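Iron binding protein FbpA (PDB 1Q35) binds ferric iron in the periplasm and probably delivers it for uptake into the cell. Local coordinates at residues A[119-124]-A[225-230]; A[149-152]-A[158-161]. All coordinates share one frame; numbering follows the deposited sequence.

Interaction 1. Residues A[119-124]-A[225-230]; sequences FDYLDL and HGTHKN
The Tyr121 ring meets the 225-230 segment by its edge: Gly226 O, Thr227 CA and His228 N all lie near its plane, with CE2 of Tyr121 3.6 Å from Gly226 O. Within 119-124, one face of the Phe119 ring carries Asp123 CB, set toward the rim. At the end of the tyrosine, His228 N donates to Tyr121 OH over 2.9 Å in a nearly straight bond (159°), while the hydroxyl also bonds to Arg103 O. Two backbone groups thus grip one buried phenol oxygen and restrain the ring. His228 CB packs 3.4 Å from Tyr121 OH; with CG anti to the backbone N (chi1 174°), the imidazole is carried away from the tyrosine. Away from the ring, a water donates to Asp120 OD2 (2.6 Å) and accepts from His225 N. OD1 of the same carboxylate closes an Asx turn by accepting from Leu122 N, which probably helps to fix the start of the 3-10 turn that bears Tyr121. The contact ties the loop after strand 96-108 to the chain leading into and along strand 228-236, which pairs antiparallel with 96-108, while helix 141-168 covers Leu122 and His228.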
# COMPACT_ATOMS: atom_id res chain seq x y z
N PHE A 119 17.30 12.16 -5.83
CA PHE A 119 16.88 11.08 -6.73
C PHE A 119 15.37 10.91 -6.71
O PHE A 119 14.75 10.87 -5.66
CB PHE A 119 17.57 9.76 -6.36
CG PHE A 119 17.58 8.75 -7.47
CD1 PHE A 119 18.70 8.60 -8.28
CD2 PHE A 119 16.47 7.94 -7.71
CE1 PHE A 119 18.72 7.66 -9.30
CE2 PHE A 119 16.49 7.00 -8.74
CZ PHE A 119 17.61 6.86 -9.53
N ASP A 120 14.79 10.76 -7.90
CA ASP A 120 13.35 10.76 -8.11
C ASP A 120 12.96 9.47 -8.80
O ASP A 120 13.76 8.88 -9.54
CB ASP A 120 13.02 11.96 -9.00
CG ASP A 120 11.55 12.34 -9.00
OD1 ASP A 120 10.69 11.50 -9.35
OD2 ASP A 120 11.20 13.50 -8.72
N TYR A 121 11.72 9.02 -8.60
CA TYR A 121 11.13 7.98 -9.46
C TYR A 121 11.44 8.24 -10.94
O TYR A 121 11.77 7.31 -11.67
CB TYR A 121 9.61 7.91 -9.28
CG TYR A 121 9.19 7.68 -7.85
CD1 TYR A 121 9.17 6.40 -7.30
CD2 TYR A 121 8.86 8.75 -7.03
CE1 TYR A 121 8.81 6.19 -5.98
CE2 TYR A 121 8.51 8.55 -5.71
CZ TYR A 121 8.48 7.28 -5.19
OH TYR A 121 8.15 7.09 -3.87
N LEU A 122 11.32 9.49 -11.35
CA LEU A 122 11.53 9.89 -12.74
C LEU A 122 12.89 9.48 -13.29
O LEU A 122 13.03 9.24 -14.49
CB LEU A 122 11.39 11.40 -12.90
CG LEU A 122 9.98 11.97 -12.73
CD1 LEU A 122 10.05 13.47 -12.58
CD2 LEU A 122 9.10 11.57 -13.91
N ASP A 123 13.90 9.43 -12.43
CA ASP A 123 15.24 9.07 -12.88
C ASP A 123 15.31 7.64 -13.42
O ASP A 123 16.12 7.36 -14.30
CB ASP A 123 16.26 9.33 -11.77
CG ASP A 123 16.39 10.80 -11.49
OD1 ASP A 123 16.21 11.23 -10.35
OD2 ASP A 123 16.61 11.64 -12.38
N LEU A 124 14.44 6.76 -12.94
CA LEU A 124 14.40 5.37 -13.41
C LEU A 124 14.01 5.21 -14.88
O LEU A 124 14.21 4.14 -15.44
CB LEU A 124 13.47 4.53 -12.53
CG LEU A 124 13.83 4.41 -11.05
CD1 LEU A 124 12.76 3.61 -10.33
CD2 LEU A 124 15.20 3.77 -10.87
N HIS A 225 8.69 16.12 -5.31
CA HIS A 225 7.50 15.68 -4.57
C HIS A 225 7.76 14.53 -3.62
O HIS A 225 6.83 13.88 -3.15
CB HIS A 225 6.39 15.34 -5.56
CG HIS A 225 6.07 16.46 -6.48
ND1 HIS A 225 5.17 17.46 -6.15
CD2 HIS A 225 6.58 16.80 -7.69
CE1 HIS A 225 5.10 18.32 -7.15
NE2 HIS A 225 5.95 17.95 -8.09
N GLY A 226 9.03 14.28 -3.32
CA GLY A 226 9.39 13.36 -2.25
C GLY A 226 8.99 11.92 -2.50
O GLY A 226 8.95 11.44 -3.64
N THR A 227 8.68 11.22 -1.42
CA THR A 227 8.35 9.81 -1.45
C THR A 227 6.84 9.62 -1.45
O THR A 227 6.13 10.22 -0.64
CB THR A 227 8.98 9.12 -0.23
OG1 THR A 227 10.40 9.05 -0.38
CG2 THR A 227 8.52 7.68 -0.09
N HIS A 228 6.37 8.77 -2.35
CA HIS A 228 4.97 8.39 -2.43
C HIS A 228 4.55 7.58 -1.21
O HIS A 228 5.19 6.58 -0.87
CB HIS A 228 4.74 7.57 -3.71
CG HIS A 228 3.37 6.98 -3.84
ND1 HIS A 228 2.26 7.71 -4.21
CD2 HIS A 228 2.94 5.70 -3.68
CE1 HIS A 228 1.21 6.91 -4.27
NE2 HIS A 228 1.59 5.69 -3.95
N LYS A 229 3.48 8.03 -0.57
CA LYS A 229 2.83 7.33 0.53
C LYS A 229 1.45 6.85 0.12
O LYS A 229 0.73 7.52 -0.62
CB LYS A 229 2.67 8.26 1.73
CG LYS A 229 3.96 8.83 2.28
CD LYS A 229 4.86 7.78 2.85
CE LYS A 229 4.27 7.07 4.07
NZ LYS A 229 3.90 8.01 5.15
N ASN A 230 1.08 5.69 0.64
CA ASN A 230 -0.27 5.16 0.48
C ASN A 230 -0.67 4.54 1.83
O ASN A 230 0.13 4.52 2.77
CB ASN A 230 -0.26 4.15 -0.69
CG ASN A 230 -1.64 3.88 -1.30
OD1 ASN A 230 -2.68 4.15 -0.69
ND2 ASN A 230 -1.64 3.32 -2.51
O HOH W 1 9.33 13.80 -6.91

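Interaction 2. Residues A[149-152]-A[158-161]; sequences AMIE and KTKA
Ile151 and Thr159 bring their CA atoms within 5.9 Å, although eight residues of straight helix would hold them about 12 Å apart, so the helical run 141-168 must bend sharply between these two segments. Thr159 is the residue of the second segment that fills the angle. Its OG1 comes in over the peptide joining Met150 to Ile151, 3.4 Å from Met150 O and equally far from Ile151 N, but it sits above the peptide plane and neither approach has hydrogen-bond geometry. The methyl CG2 of Thr159 points between two side chains, meeting Ile151 CG1 at 3.9 Å and Met150 CB at 4.1 Å. The Ile151 and Thr159 side chains cross at about a right angle, and CG1 of Ile151 also lies 3.7 Å from the hydroxyl oxygen. With OG1 anti to its own carbonyl carbon (chi1 -60°), Thr159 places the hydroxyl where it bonds to Gly155 O one turn back. Around the bend, Ile151 leans on helix 301-311 through Ala303, Ala304 and Leu307, and Met150 reaches Phe162 on the far limb. The chemistry is therefore van der Waals packing about a buried hydroxyl whose hydrogen-bonding need is met by Gly155 O, four residues earlier in the chain; the 149-152 segment contributes aliphatic carbon and the face of the Met150-Ile151 peptide, a close fit without directional bonding.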
# COMPACT_ATOMS: atom_id res chain seq x y z
N ALA A 149 -0.45 9.62 -8.66
CA ALA A 149 0.15 10.79 -8.02
C ALA A 149 1.00 11.57 -9.02
O ALA A 149 0.97 12.80 -9.06
CB ALA A 149 1.00 10.37 -6.82
N MET A 150 1.75 10.85 -9.86
CA MET A 150 2.58 11.49 -10.86
C MET A 150 1.72 12.29 -11.86
O MET A 150 2.12 13.37 -12.27
CB MET A 150 3.47 10.46 -11.56
CG MET A 150 4.47 9.83 -10.59
SD MET A 150 5.54 8.58 -11.30
CE MET A 150 6.76 9.63 -12.11
N ILE A 151 0.54 11.79 -12.21
CA ILE A 151 -0.35 12.56 -13.08
C ILE A 151 -0.78 13.87 -12.41
O ILE A 151 -0.82 14.92 -13.05
CB ILE A 151 -1.59 11.73 -13.49
CG1 ILE A 151 -1.18 10.61 -14.46
CG2 ILE A 151 -2.66 12.63 -14.13
CD1 ILE A 151 -2.28 9.63 -14.75
N GLU A 152 -1.08 13.84 -11.12
CA GLU A 152 -1.43 15.07 -10.40
C GLU A 152 -0.30 16.09 -10.52
O GLU A 152 -0.54 17.29 -10.72
CB GLU A 152 -1.72 14.77 -8.93
CG GLU A 152 -2.29 15.94 -8.14
CD GLU A 152 -3.77 16.20 -8.39
OE1 GLU A 152 -4.35 15.63 -9.34
OE2 GLU A 152 -4.36 17.00 -7.63
N LYS A 158 3.64 13.79 -19.69
CA LYS A 158 4.90 13.55 -18.99
C LYS A 158 4.86 12.22 -18.25
O LYS A 158 5.86 11.51 -18.20
CB LYS A 158 5.20 14.69 -18.01
CG LYS A 158 6.56 14.63 -17.31
CD LYS A 158 6.82 15.85 -16.42
CE LYS A 158 7.35 17.06 -17.19
NZ LYS A 158 6.99 18.35 -16.52
N THR A 159 3.73 11.86 -17.65
CA THR A 159 3.64 10.58 -16.96
C THR A 159 3.74 9.42 -17.95
O THR A 159 4.40 8.42 -17.67
CB THR A 159 2.36 10.49 -16.11
OG1 THR A 159 2.37 11.53 -15.12
CG2 THR A 159 2.35 9.19 -15.31
N LYS A 160 3.12 9.55 -19.12
CA LYS A 160 3.24 8.51 -20.15
C LYS A 160 4.68 8.37 -20.63
O LYS A 160 5.16 7.25 -20.80
CB LYS A 160 2.32 8.78 -21.34
CG LYS A 160 2.28 7.61 -22.33
CD LYS A 160 1.25 7.82 -23.42
CE LYS A 160 1.24 6.65 -24.39
NZ LYS A 160 0.18 6.82 -25.42
N ALA A 161 5.36 9.49 -20.84
CA ALA A 161 6.76 9.45 -21.25
C ALA A 161 7.61 8.74 -20.19
O ALA A 161 8.49 7.95 -20.52
CB ALA A 161 7.30 10.84 -21.53

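In the fold
Interactions 1 and 2 have centres 12 Å apart, on the same side of the molecule's centre. Along the chain, 119-124 comes first, then both segments of interaction 2, and 225-230 last, so the bent helical run 141-168 is inserted between the two partners of interaction 1. The contacts touch directly: Leu122 CD2 packs 3.5 Å from Met150 CE, and His228 ND1 lies 3.9 Å from Ala149 CB. The helix is thus seated against both the loop and the strand. The strand continues into the mixed sheet linking the two lobes expected of this family. The same helix carries Tyr142, an iron ligand in the metal-bound protein but metal-free here, its side chain about 7 Å from that of His228.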